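Side-chain contacts in actinorhodin polyketide putative beta-ketoacyl synthase 2 (Streptomyces coelicolor A3, PDB 1TQY), which serves as the chain length factor of the actinorhodin polyketide synthase and belongs to the beta-ketoacyl-ACP synthase family of thiolase-like proteins: residues D61-A64 against P65-I68; W30-L34 against D35-G39; L176-A179 against R180-I183; V331-P334 against K335-T338. One frame throughout, in Å; residues are numbered along the deposited sequence.

Interaction 1: D61-A64 against P65-I68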
ATOM      1  N   ASP B  61       4.737 -10.788 -26.097  1.00 27.36           N
ATOM      2  CA  ASP B  61       4.784 -12.233 -26.290  1.00 27.32           C
ATOM      3  C   ASP B  61       4.179 -12.965 -25.109  1.00 26.35           C
ATOM      4  O   ASP B  61       4.530 -14.113 -24.833  1.00 25.65           O
ATOM      5  CB  ASP B  61       6.224 -12.678 -26.491  1.00 27.04           C
ATOM      6  CG  ASP B  61       7.141 -12.153 -25.408  1.00 28.68           C
ATOM      7  OD1 ASP B  61       8.332 -12.529 -25.403  1.00 28.11           O
ATOM      8  OD2 ASP B  61       6.660 -11.361 -24.566  1.00 27.96           O
ATOM      9  N   PHE B  62       3.272 -12.291 -24.408  1.00 26.58           N
ATOM     10  CA  PHE B  62       2.607 -12.875 -23.251  1.00 26.73           C
ATOM     11  C   PHE B  62       1.131 -13.068 -23.545  1.00 26.73           C
ATOM     12  O   PHE B  62       0.385 -12.101 -23.686  1.00 26.83           O
ATOM     13  CB  PHE B  62       2.750 -11.964 -22.029  1.00 26.31           C
ATOM     14  CG  PHE B  62       2.022 -12.469 -20.803  1.00 25.74           C
ATOM     15  CD1 PHE B  62       2.477 -13.598 -20.126  1.00 25.58           C
ATOM     16  CD2 PHE B  62       0.890 -11.805 -20.321  1.00 23.85           C
ATOM     17  CE1 PHE B  62       1.820 -14.062 -18.982  1.00 26.36           C
ATOM     18  CE2 PHE B  62       0.222 -12.259 -19.178  1.00 25.04           C
ATOM     19  CZ  PHE B  62       0.689 -13.390 -18.505  1.00 25.66           C
ATOM     20  N   HIS B  63       0.705 -14.315 -23.657  1.00 28.11           N
ATOM     21  CA  HIS B  63      -0.706 -14.578 -23.901  1.00 28.32           C
ATOM     22  C   HIS B  63      -1.210 -15.195 -22.603  1.00 27.66           C
ATOM     23  O   HIS B  63      -0.984 -16.375 -22.344  1.00 27.87           O
ATOM     24  CB  HIS B  63      -0.880 -15.552 -25.066  1.00 30.03           C
ATOM     25  CG  HIS B  63      -2.310 -15.763 -25.457  1.00 30.66           C
ATOM     26  ND1 HIS B  63      -2.860 -17.016 -25.611  1.00 31.33           N
ATOM     27  CD2 HIS B  63      -3.309 -14.880 -25.700  1.00 30.40           C
ATOM     28  CE1 HIS B  63      -4.137 -16.898 -25.928  1.00 31.78           C
ATOM     29  NE2 HIS B  63      -4.435 -15.612 -25.987  1.00 33.15           N
ATOM     30  N   ALA B  64      -1.894 -14.392 -21.794  1.00 26.44           N
ATOM     31  CA  ALA B  64      -2.392 -14.835 -20.498  1.00 27.04           C
ATOM     32  C   ALA B  64      -2.928 -16.260 -20.459  1.00 26.94           C
ATOM     33  O   ALA B  64      -2.483 -17.066 -19.646  1.00 27.20           O
ATOM     34  CB  ALA B  64      -3.445 -13.857 -19.979  1.00 26.60           C
ATOM     35  N   PRO B  65      -3.876 -16.598 -21.349  1.00 27.14           N
ATOM     36  CA  PRO B  65      -4.443 -17.950 -21.371  1.00 26.97           C
ATOM     37  C   PRO B  65      -3.404 -19.063 -21.376  1.00 27.75           C
ATOM     38  O   PRO B  65      -3.690 -20.184 -20.958  1.00 28.25           O
ATOM     39  CB  PRO B  65      -5.297 -17.945 -22.639  1.00 27.27           C
ATOM     40  CG  PRO B  65      -5.759 -16.521 -22.716  1.00 26.85           C
ATOM     41  CD  PRO B  65      -4.479 -15.767 -22.405  1.00 27.30           C
ATOM     42  N   ASP B  66      -2.197 -18.770 -21.838  1.00 28.78           N
ATOM     43  CA  ASP B  66      -1.173 -19.805 -21.851  1.00 30.20           C
ATOM     44  C   ASP B  66      -0.406 -19.870 -20.540  1.00 31.21           C
ATOM     45  O   ASP B  66       0.352 -20.808 -20.309  1.00 31.35           O
ATOM     46  CB  ASP B  66      -0.186 -19.587 -23.001  1.00 32.06           C
ATOM     47  CG  ASP B  66      -0.820 -19.812 -24.366  1.00 34.76           C
ATOM     48  OD1 ASP B  66      -1.601 -20.777 -24.513  1.00 36.43           O
ATOM     49  OD2 ASP B  66      -0.522 -19.038 -25.297  1.00 36.58           O
ATOM     50  N   HIS B  67      -0.603 -18.885 -19.670  1.00 30.47           N
ATOM     51  CA  HIS B  67       0.126 -18.872 -18.403  1.00 30.69           C
ATOM     52  C   HIS B  67      -0.771 -18.867 -17.165  1.00 30.54           C
ATOM     53  O   HIS B  67      -0.376 -19.355 -16.107  1.00 30.94           O
ATOM     54  CB  HIS B  67       1.040 -17.654 -18.371  1.00 30.03           C
ATOM     55  CG  HIS B  67       2.108 -17.673 -19.423  1.00 29.51           C
ATOM     56  ND1 HIS B  67       3.376 -18.155 -19.183  1.00 29.49           N
ATOM     57  CD2 HIS B  67       2.102 -17.256 -20.711  1.00 28.54           C
ATOM     58  CE1 HIS B  67       4.108 -18.030 -20.275  1.00 29.23           C
ATOM     59  NE2 HIS B  67       3.359 -17.487 -21.217  1.00 29.41           N
ATOM     60  N   ILE B  68      -1.975 -18.321 -17.315  1.00 31.67           N
ATOM     61  CA  ILE B  68      -2.940 -18.205 -16.229  1.00 31.49           C
ATOM     62  C   ILE B  68      -4.144 -19.151 -16.411  1.00 33.27           C
ATOM     63  O   ILE B  68      -4.668 -19.315 -17.523  1.00 33.78           O
ATOM     64  CB  ILE B  68      -3.456 -16.741 -16.154  1.00 31.80           C
ATOM     65  CG1 ILE B  68      -2.292 -15.783 -15.854  1.00 32.11           C
ATOM     66  CG2 ILE B  68      -4.576 -16.625 -15.141  1.00 31.41           C
ATOM     67  CD1 ILE B  68      -1.549 -16.078 -14.554  1.00 32.25           C
TER
HETATM   68  O   HOH W   1       2.779 -16.359 -23.900  1.00 29.12           O

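Interaction 2: W30-L34 against D35-G39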
ATOM      1  N   TRP B  30      17.821 -11.199 -19.342  1.00 25.56           N
ATOM      2  CA  TRP B  30      19.259 -11.040 -19.131  1.00 27.46           C
ATOM      3  C   TRP B  30      20.020 -11.016 -20.454  1.00 29.03           C
ATOM      4  O   TRP B  30      21.029 -10.320 -20.599  1.00 29.08           O
ATOM      5  CB  TRP B  30      19.786 -12.179 -18.274  1.00 26.70           C
ATOM      6  CG  TRP B  30      21.230 -12.054 -17.950  1.00 27.13           C
ATOM      7  CD1 TRP B  30      22.213 -12.947 -18.254  1.00 27.33           C
ATOM      8  CD2 TRP B  30      21.854 -11.016 -17.186  1.00 26.91           C
ATOM      9  NE1 TRP B  30      23.412 -12.536 -17.718  1.00 27.63           N
ATOM     10  CE2 TRP B  30      23.218 -11.353 -17.056  1.00 27.76           C
ATOM     11  CE3 TRP B  30      21.389  -9.833 -16.595  1.00 27.91           C
ATOM     12  CZ2 TRP B  30      24.128 -10.555 -16.357  1.00 27.35           C
ATOM     13  CZ3 TRP B  30      22.292  -9.038 -15.900  1.00 27.46           C
ATOM     14  CH2 TRP B  30      23.648  -9.405 -15.786  1.00 27.54           C
ATOM     15  N   SER B  31      19.537 -11.785 -21.418  1.00 29.33           N
ATOM     16  CA  SER B  31      20.180 -11.823 -22.713  1.00 30.98           C
ATOM     17  C   SER B  31      20.041 -10.488 -23.432  1.00 30.07           C
ATOM     18  O   SER B  31      21.000  -9.995 -24.023  1.00 29.97           O
ATOM     19  CB  SER B  31      19.580 -12.928 -23.574  1.00 31.78           C
ATOM     20  OG  SER B  31      19.988 -12.755 -24.923  1.00 34.66           O
ATOM     21  N   ALA B  32      18.850  -9.902 -23.377  1.00 30.10           N
ATOM     22  CA  ALA B  32      18.593  -8.622 -24.038  1.00 31.10           C
ATOM     23  C   ALA B  32      19.364  -7.476 -23.375  1.00 31.38           C
ATOM     24  O   ALA B  32      19.872  -6.580 -24.051  1.00 30.93           O
ATOM     25  CB  ALA B  32      17.098  -8.321 -24.025  1.00 29.68           C
ATOM     26  N   VAL B  33      19.451  -7.522 -22.050  1.00 30.80           N
ATOM     27  CA  VAL B  33      20.155  -6.503 -21.285  1.00 31.10           C
ATOM     28  C   VAL B  33      21.641  -6.436 -21.606  1.00 31.21           C
ATOM     29  O   VAL B  33      22.184  -5.358 -21.834  1.00 32.38           O
ATOM     30  CB  VAL B  33      20.006  -6.752 -19.788  1.00 30.37           C
ATOM     31  CG1 VAL B  33      20.890  -5.790 -19.014  1.00 31.15           C
ATOM     32  CG2 VAL B  33      18.561  -6.590 -19.393  1.00 30.42           C
ATOM     33  N   LEU B  34      22.299  -7.587 -21.612  1.00 31.82           N
ATOM     34  CA  LEU B  34      23.722  -7.627 -21.895  1.00 32.50           C
ATOM     35  C   LEU B  34      24.010  -7.257 -23.338  1.00 33.10           C
ATOM     36  O   LEU B  34      25.093  -6.771 -23.658  1.00 32.63           O
ATOM     37  CB  LEU B  34      24.289  -9.015 -21.589  1.00 31.71           C
ATOM     38  CG  LEU B  34      24.359  -9.429 -20.113  1.00 33.34           C
ATOM     39  CD1 LEU B  34      25.011 -10.794 -19.995  1.00 32.31           C
ATOM     40  CD2 LEU B  34      25.159  -8.401 -19.316  1.00 33.30           C
ATOM     41  N   ASP B  35      23.029  -7.476 -24.205  1.00 32.96           N
ATOM     42  CA  ASP B  35      23.180  -7.165 -25.614  1.00 33.75           C
ATOM     43  C   ASP B  35      22.656  -5.781 -25.974  1.00 33.34           C
ATOM     44  O   ASP B  35      22.712  -5.362 -27.133  1.00 34.08           O
ATOM     45  CB  ASP B  35      22.456  -8.210 -26.459  1.00 37.86           C
ATOM     46  CG  ASP B  35      22.685  -8.005 -27.935  1.00 42.42           C
ATOM     47  OD1 ASP B  35      23.854  -7.758 -28.312  1.00 45.36           O
ATOM     48  OD2 ASP B  35      21.712  -8.091 -28.718  1.00 45.76           O
ATOM     49  N   GLY B  36      22.139  -5.067 -24.983  1.00 32.03           N
ATOM     50  CA  GLY B  36      21.612  -3.744 -25.242  1.00 30.97           C
ATOM     51  C   GLY B  36      20.287  -3.703 -25.980  1.00 30.31           C
ATOM     52  O   GLY B  36      19.870  -2.626 -26.397  1.00 31.56           O
ATOM     53  N   ARG B  37      19.627  -4.849 -26.160  1.00 30.29           N
ATOM     54  CA  ARG B  37      18.328  -4.879 -26.855  1.00 28.51           C
ATOM     55  C   ARG B  37      17.216  -4.361 -25.952  1.00 27.32           C
ATOM     56  O   ARG B  37      16.989  -4.894 -24.865  1.00 26.86           O
ATOM     57  CB  ARG B  37      17.931  -6.300 -27.267  1.00 29.97           C
ATOM     58  CG  ARG B  37      18.705  -6.933 -28.400  1.00 34.36           C
ATOM     59  CD  ARG B  37      17.948  -8.174 -28.889  1.00 35.85           C
ATOM     60  NE  ARG B  37      17.755  -9.156 -27.824  1.00 33.12           N
ATOM     61  CZ  ARG B  37      18.714  -9.959 -27.377  1.00 34.24           C
ATOM     62  NH1 ARG B  37      19.924  -9.897 -27.911  1.00 36.16           N
ATOM     63  NH2 ARG B  37      18.472 -10.819 -26.393  1.00 35.63           N
ATOM     64  N   HIS B  38      16.499  -3.349 -26.415  1.00 24.86           N
ATOM     65  CA  HIS B  38      15.408  -2.797 -25.629  1.00 26.03           C
ATOM     66  C   HIS B  38      14.080  -3.299 -26.167  1.00 25.71           C
ATOM     67  O   HIS B  38      14.001  -3.752 -27.304  1.00 26.54           O
ATOM     68  CB  HIS B  38      15.429  -1.275 -25.693  1.00 25.17           C
ATOM     69  CG  HIS B  38      15.164  -0.726 -27.060  1.00 26.34           C
ATOM     70  ND1 HIS B  38      13.954  -0.885 -27.700  1.00 25.20           N
ATOM     71  CD2 HIS B  38      15.938   0.012 -27.892  1.00 26.18           C
ATOM     72  CE1 HIS B  38      13.992  -0.263 -28.866  1.00 27.42           C
ATOM     73  NE2 HIS B  38      15.183   0.289 -29.007  1.00 27.62           N
ATOM     74  N   GLY B  39      13.036  -3.214 -25.353  1.00 25.41           N
ATOM     75  CA  GLY B  39      11.731  -3.661 -25.798  1.00 25.93           C
ATOM     76  C   GLY B  39      10.807  -2.475 -25.977  1.00 25.12           C
ATOM     77  O   GLY B  39       9.609  -2.575 -25.729  1.00 25.24           O
TER

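Interaction 3: L176-A179 against R180-I183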
ATOM      1  N   LEU B 176      10.384  -4.787  -1.032  1.00 23.03           N
ATOM      2  CA  LEU B 176      11.486  -5.709  -0.788  1.00 24.01           C
ATOM      3  C   LEU B 176      12.071  -5.486   0.599  1.00 24.42           C
ATOM      4  O   LEU B 176      12.408  -6.435   1.311  1.00 22.00           O
ATOM      5  CB  LEU B 176      12.565  -5.515  -1.851  1.00 24.48           C
ATOM      6  CG  LEU B 176      12.619  -6.511  -3.008  1.00 26.82           C
ATOM      7  CD1 LEU B 176      11.246  -7.094  -3.296  1.00 29.80           C
ATOM      8  CD2 LEU B 176      13.184  -5.809  -4.238  1.00 27.31           C
ATOM      9  N   GLY B 177      12.193  -4.221   0.981  1.00 24.37           N
ATOM     10  CA  GLY B 177      12.718  -3.914   2.296  1.00 24.25           C
ATOM     11  C   GLY B 177      11.704  -4.339   3.346  1.00 25.20           C
ATOM     12  O   GLY B 177      12.060  -4.776   4.446  1.00 24.99           O
ATOM     13  N   HIS B 178      10.424  -4.212   3.004  1.00 25.10           N
ATOM     14  CA  HIS B 178       9.343  -4.578   3.925  1.00 25.81           C
ATOM     15  C   HIS B 178       9.361  -6.094   4.154  1.00 26.07           C
ATOM     16  O   HIS B 178       9.083  -6.584   5.255  1.00 25.88           O
ATOM     17  CB  HIS B 178       7.989  -4.137   3.347  1.00 24.84           C
ATOM     18  CG  HIS B 178       6.834  -4.310   4.288  1.00 26.75           C
ATOM     19  ND1 HIS B 178       6.073  -3.248   4.737  1.00 27.61           N
ATOM     20  CD2 HIS B 178       6.277  -5.422   4.830  1.00 27.55           C
ATOM     21  CE1 HIS B 178       5.100  -3.700   5.511  1.00 26.35           C
ATOM     22  NE2 HIS B 178       5.200  -5.016   5.584  1.00 25.22           N
ATOM     23  N   ALA B 179       9.692  -6.830   3.099  1.00 25.85           N
ATOM     24  CA  ALA B 179       9.771  -8.278   3.193  1.00 25.42           C
ATOM     25  C   ALA B 179      10.917  -8.642   4.121  1.00 25.39           C
ATOM     26  O   ALA B 179      10.783  -9.507   4.991  1.00 24.57           O
ATOM     27  CB  ALA B 179      10.004  -8.887   1.824  1.00 21.96           C
ATOM     28  N   ARG B 180      12.054  -7.982   3.927  1.00 25.59           N
ATOM     29  CA  ARG B 180      13.221  -8.253   4.763  1.00 24.92           C
ATOM     30  C   ARG B 180      12.866  -8.116   6.239  1.00 24.05           C
ATOM     31  O   ARG B 180      13.276  -8.937   7.053  1.00 25.37           O
ATOM     32  CB  ARG B 180      14.369  -7.301   4.414  1.00 26.41           C
ATOM     33  CG  ARG B 180      15.545  -7.368   5.379  1.00 25.82           C
ATOM     34  CD  ARG B 180      16.817  -6.896   4.702  1.00 28.20           C
ATOM     35  NE  ARG B 180      17.954  -6.776   5.620  1.00 28.83           N
ATOM     36  CZ  ARG B 180      18.251  -5.681   6.312  1.00 30.11           C
ATOM     37  NH1 ARG B 180      17.497  -4.595   6.199  1.00 27.26           N
ATOM     38  NH2 ARG B 180      19.317  -5.666   7.107  1.00 31.94           N
ATOM     39  N   ARG B 181      12.094  -7.088   6.571  1.00 22.09           N
ATOM     40  CA  ARG B 181      11.690  -6.852   7.949  1.00 23.53           C
ATOM     41  C   ARG B 181      10.866  -8.030   8.459  1.00 24.73           C
ATOM     42  O   ARG B 181      11.113  -8.568   9.538  1.00 24.15           O
ATOM     43  CB  ARG B 181      10.853  -5.576   8.028  1.00 24.85           C
ATOM     44  CG  ARG B 181      10.539  -5.102   9.436  1.00 28.79           C
ATOM     45  CD  ARG B 181       9.853  -3.740   9.412  1.00 29.00           C
ATOM     46  NE  ARG B 181       8.503  -3.836   8.865  1.00 32.47           N
ATOM     47  CZ  ARG B 181       7.720  -2.797   8.584  1.00 33.52           C
ATOM     48  NH1 ARG B 181       8.146  -1.556   8.792  1.00 32.44           N
ATOM     49  NH2 ARG B 181       6.499  -3.004   8.100  1.00 33.21           N
ATOM     50  N   THR B 182       9.886  -8.424   7.658  1.00 23.62           N
ATOM     51  CA  THR B 182       8.996  -9.521   7.996  1.00 24.54           C
ATOM     52  C   THR B 182       9.759 -10.830   8.238  1.00 24.29           C
ATOM     53  O   THR B 182       9.563 -11.502   9.260  1.00 24.78           O
ATOM     54  CB  THR B 182       7.923  -9.682   6.890  1.00 24.60           C
ATOM     55  OG1 THR B 182       7.232  -8.439   6.746  1.00 22.42           O
ATOM     56  CG2 THR B 182       6.917 -10.758   7.264  1.00 24.94           C
ATOM     57  N   ILE B 183      10.635 -11.185   7.310  1.00 24.34           N
ATOM     58  CA  ILE B 183      11.443 -12.386   7.454  1.00 26.59           C
ATOM     59  C   ILE B 183      12.236 -12.346   8.767  1.00 29.14           C
ATOM     60  O   ILE B 183      12.267 -13.318   9.533  1.00 28.75           O
ATOM     61  CB  ILE B 183      12.419 -12.514   6.272  1.00 26.94           C
ATOM     62  CG1 ILE B 183      11.623 -12.887   5.026  1.00 25.71           C
ATOM     63  CG2 ILE B 183      13.532 -13.521   6.603  1.00 26.57           C
ATOM     64  CD1 ILE B 183      12.375 -12.727   3.740  1.00 28.09           C
TER
HETATM   65  O   HOH W   2      14.607  -4.018   5.618  1.00 30.56           O

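Interaction 4: V331-P334 against K335-T338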
ATOM      1  N   VAL B 331      28.376   3.425 -12.561  1.00 22.32           N
ATOM      2  CA  VAL B 331      26.947   3.657 -12.446  1.00 22.83           C
ATOM      3  C   VAL B 331      26.329   3.062 -13.695  1.00 23.65           C
ATOM      4  O   VAL B 331      26.926   3.106 -14.768  1.00 23.97           O
ATOM      5  CB  VAL B 331      26.595   5.161 -12.396  1.00 22.88           C
ATOM      6  CG1 VAL B 331      25.074   5.335 -12.356  1.00 21.77           C
ATOM      7  CG2 VAL B 331      27.225   5.809 -11.174  1.00 24.31           C
ATOM      8  N   THR B 332      25.139   2.492 -13.561  1.00 24.60           N
ATOM      9  CA  THR B 332      24.471   1.920 -14.716  1.00 23.77           C
ATOM     10  C   THR B 332      22.958   2.034 -14.602  1.00 23.48           C
ATOM     11  O   THR B 332      22.405   2.123 -13.506  1.00 23.09           O
ATOM     12  CB  THR B 332      24.898   0.446 -14.944  1.00 22.93           C
ATOM     13  OG1 THR B 332      24.311  -0.023 -16.163  1.00 24.40           O
ATOM     14  CG2 THR B 332      24.429  -0.443 -13.807  1.00 21.88           C
ATOM     15  N   VAL B 333      22.291   2.054 -15.752  1.00 22.24           N
ATOM     16  CA  VAL B 333      20.844   2.178 -15.797  1.00 22.51           C
ATOM     17  C   VAL B 333      20.279   1.228 -16.855  1.00 23.90           C
ATOM     18  O   VAL B 333      19.916   1.646 -17.954  1.00 24.14           O
ATOM     19  CB  VAL B 333      20.435   3.638 -16.134  1.00 21.61           C
ATOM     20  CG1 VAL B 333      18.925   3.788 -16.139  1.00 18.95           C
ATOM     21  CG2 VAL B 333      21.060   4.590 -15.116  1.00 22.01           C
ATOM     22  N   PRO B 334      20.205  -0.075 -16.535  1.00 25.38           N
ATOM     23  CA  PRO B 334      19.675  -1.039 -17.506  1.00 24.76           C
ATOM     24  C   PRO B 334      18.215  -0.799 -17.887  1.00 24.06           C
ATOM     25  O   PRO B 334      17.782  -1.205 -18.963  1.00 23.68           O
ATOM     26  CB  PRO B 334      19.890  -2.380 -16.808  1.00 24.53           C
ATOM     27  CG  PRO B 334      21.105  -2.119 -15.955  1.00 27.61           C
ATOM     28  CD  PRO B 334      20.775  -0.769 -15.368  1.00 24.54           C
ATOM     29  N   LYS B 335      17.455  -0.134 -17.021  1.00 24.44           N
ATOM     30  CA  LYS B 335      16.053   0.110 -17.334  1.00 23.19           C
ATOM     31  C   LYS B 335      15.869   0.869 -18.647  1.00 23.85           C
ATOM     32  O   LYS B 335      14.743   1.040 -19.121  1.00 23.78           O
ATOM     33  CB  LYS B 335      15.339   0.840 -16.188  1.00 23.22           C
ATOM     34  CG  LYS B 335      15.905   2.201 -15.817  1.00 23.83           C
ATOM     35  CD  LYS B 335      14.996   2.908 -14.800  1.00 24.66           C
ATOM     36  CE  LYS B 335      14.929   2.150 -13.466  1.00 22.12           C
ATOM     37  NZ  LYS B 335      16.255   2.175 -12.743  1.00 23.54           N
ATOM     38  N   THR B 336      16.966   1.329 -19.239  1.00 23.42           N
ATOM     39  CA  THR B 336      16.876   2.014 -20.521  1.00 22.10           C
ATOM     40  C   THR B 336      16.368   1.009 -21.559  1.00 22.39           C
ATOM     41  O   THR B 336      15.853   1.393 -22.611  1.00 19.77           O
ATOM     42  CB  THR B 336      18.252   2.553 -20.976  1.00 22.37           C
ATOM     43  OG1 THR B 336      19.246   1.531 -20.817  1.00 22.53           O
ATOM     44  CG2 THR B 336      18.651   3.776 -20.154  1.00 20.39           C
ATOM     45  N   THR B 337      16.509  -0.279 -21.257  1.00 22.72           N
ATOM     46  CA  THR B 337      16.047  -1.315 -22.171  1.00 24.54           C
ATOM     47  C   THR B 337      14.593  -1.715 -21.941  1.00 25.38           C
ATOM     48  O   THR B 337      14.005  -2.401 -22.775  1.00 25.71           O
ATOM     49  CB  THR B 337      16.901  -2.605 -22.074  1.00 22.94           C
ATOM     50  OG1 THR B 337      16.830  -3.129 -20.740  1.00 25.79           O
ATOM     51  CG2 THR B 337      18.340  -2.325 -22.443  1.00 22.28           C
ATOM     52  N   THR B 338      14.011  -1.283 -20.824  1.00 25.17           N
ATOM     53  CA  THR B 338      12.627  -1.647 -20.499  1.00 24.11           C
ATOM     54  C   THR B 338      11.650  -0.495 -20.303  1.00 24.14           C
ATOM     55  O   THR B 338      10.449  -0.653 -20.526  1.00 24.01           O
ATOM     56  CB  THR B 338      12.555  -2.469 -19.199  1.00 24.71           C
ATOM     57  OG1 THR B 338      12.958  -1.644 -18.096  1.00 23.98           O
ATOM     58  CG2 THR B 338      13.467  -3.668 -19.274  1.00 23.15           C
TER

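Interaction 1: D61-A64 against P65-I68
His63 meets both Pro65 and Asp66 where the chain turns from loop into the short helix 64-67. Its CG lies anti to the backbone N (chi1 -174°), which brings the imidazole over the residues that follow. His63 ND1 donates to Asp66 OD2 at 3.1 Å. The oxygen sits almost in the ring plane, but the bond reaches it from above the carboxylate, 70° out of that plane. One face of the same ring carries Pro65, whose CD stands 3.5 Å from the centroid of the His63 ring, nearly on its normal: a CH-pi contact that, with the edge bond, restricts the ring's rotation.

Backbone acceptors are also answered locally. His63 O takes the N-H of Asp66 at 2.7 Å, so His63 is tied to Asp66 by main chain and side chain alike. Ala64 O is shared by two donors, His67 N at 2.6 Å and Ile68 N at 2.7 Å; the second lies close to the carbonyl axis, the first well above the carbonyl plane. A water completes the accounting: it donates to Asp61 O at 3.0 Å, accepts from His63 N, and lies 3.0 Å from His67 NE2, in the plane of that ring. The planes of the His67 and Phe62 rings are near parallel, 30° apart, but the rings are slid apart and barely overlap. Beyond the turn, Phe62 and His67 rest on Thr85 of helix 78-93. The arrangement is a His-carboxylate hydrogen bond spanning the turn into helix 64-67 of the N-terminal beta-ketoacyl synthase domain.

Interaction 2: W30-L34 against D35-G39
Arg37 folds back across the end of helix 26-34 to reach Ser31 and Ala32. Among the side-chain hydrogen bonds, Arg37 NH2 donates to Ser31 OG at 2.9 Å with an N-H...O angle of 155°, and the oxygen lies in the guanidinium plane. A bend at chi3, about the CG-CD bond (-59°), turns the group back toward the helix. The charged interaction stays within the loop, where Arg37 NH1 stands 2.7 Å from Asp35 OD2 in a salt bridge whose hydrogen bond is weak because its angle is poor. Asp35 OD2 meets NH1 from outside the guanidinium plane, so the in-plane hold is that of Ser31; together the two probably limit the group's rotation.

Van der Waals contact comes from Ala32: its CA sits over one face of the guanidinium, toward the rim, and Ala32 CB lies 3.7 Å from Arg37 NH2.

The backbone bonds form a Schellman motif. Arg37 N donates to Ala32 O at 2.7 Å and Gly36 N to Val33 O at 3.2 Å, the two bonds back into the last turn. Gly36 has phi of 73°, a positive value that glycine accepts readily. Just before these, Asp35 N donates to Ser31 O at 3.2 Å, an i to i+4 helical bond.

Around this terminus Trp30 packs on Met355, Ser356 and Glu359 of helix 345-359, while Val33 touches Ala363 and Leu34 touches Pro384. Arg37 O accepts from Asn22 ND2, and His38 NE2 is bonded to Asp220. The chain thus leaves helix 26-34, packed beside helix 345-359, and runs on into strand 40-42.

Interaction 3: L176-A179 against R180-I183
His178 and Arg181 lie one turn apart on helix 171-185, a helix packed against strands 163-166, 189-196 and 238-246 in this thiolase-like protein. The guanidinium approaches one face of the imidazole: Arg181 NH2 is 3.0 Å from His178 CE1, shifted toward the ring's rim, and the two planes are 58° apart, so this is no parallel stack. A bend at chi3 (69°) carries the arginine tip there. The strongest polar partner of Arg181 is elsewhere, since NH2 is hydrogen-bonded to a polar side chain of another protein chain; the His178 ring also packs on that chain.

Thr182 comes in from four residues on. Its OG1 is 3.0 Å from His178 O and lies obliquely beside the ring, 3.7 Å from His178 CD2. The main-chain bond from Thr182 N to the same oxygen is regular, as is that from Ile183 N to Ala179 O, at 2.9 Å.

Arg180 leads off in a different direction, its extended chain ending in a salt bridge from NH1 to Asp291. Arg180 NH1 also donates to a water at 3.0 Å, and that water donates to Gly177 O at 2.9 Å.

Interaction 4: V331-P334 against K335-T338
Lys335 lies against Val333 just after strand 330-332. Its CB merely leads off the main chain beside Pro334, and the first contact along the side chain is made by CG. That atom stands between the backbone N and the carbonyl carbon (chi1 60°) and is pressed onto Val333, with Lys335 CG 3.4 Å from Val333 CG1, tighter than usual for two carbons. The chain then turns twice, at chi3 and chi4, through CD and CE. At the tip, NZ forms a salt bridge with Asp349 OD2 and a hydrogen bond to Asp305 O, which hold the buried ammonium.

Two threonines close the turn. Thr336 OG1 donates to Val333 O at 2.9 Å, in the carbonyl plane, and is also bonded to Ala366 N. Thr336 CG2 lies across Val333 CG1, 4.0 Å away. Pro334 O is gripped twice by Thr337, from OG1 at 2.8 Å and from N at 2.8 Å, the two donors arriving from opposite faces of the carbonyl plane. The hydrogen bond from Thr337 N is nearly straight, at 172°.

Backbone bonding between residues three apart, as from Thr337 N to Pro334 O, defines this buried segment as a 3-10 turn, here reinforced by threonine hydroxyls at the end of a strand.

How the interactions relate
Interactions 2 and 4 are direct neighbours, with centres about 10 Å apart. Gly39 N and Thr337 O are separated by 2.9 Å, probably a hydrogen bond, and Val33 CG2 packs 4.1 Å from Thr337 OG1, so the capped end of helix 26-34 abuts the 3-10 turn. Interaction 1 lies farther off, its nearest atoms about 9 Å from interaction 2 and about 12 Å from interaction 4. The sodium ion, bound at Pro21 and Gln58, relates these three: the side chains of Phe62, Ala32 and Thr338 are each about 9 Å from it. Interaction 3 stands apart, across the chain's centre from interactions 2 and 4, where Arg181 meets another protein chain.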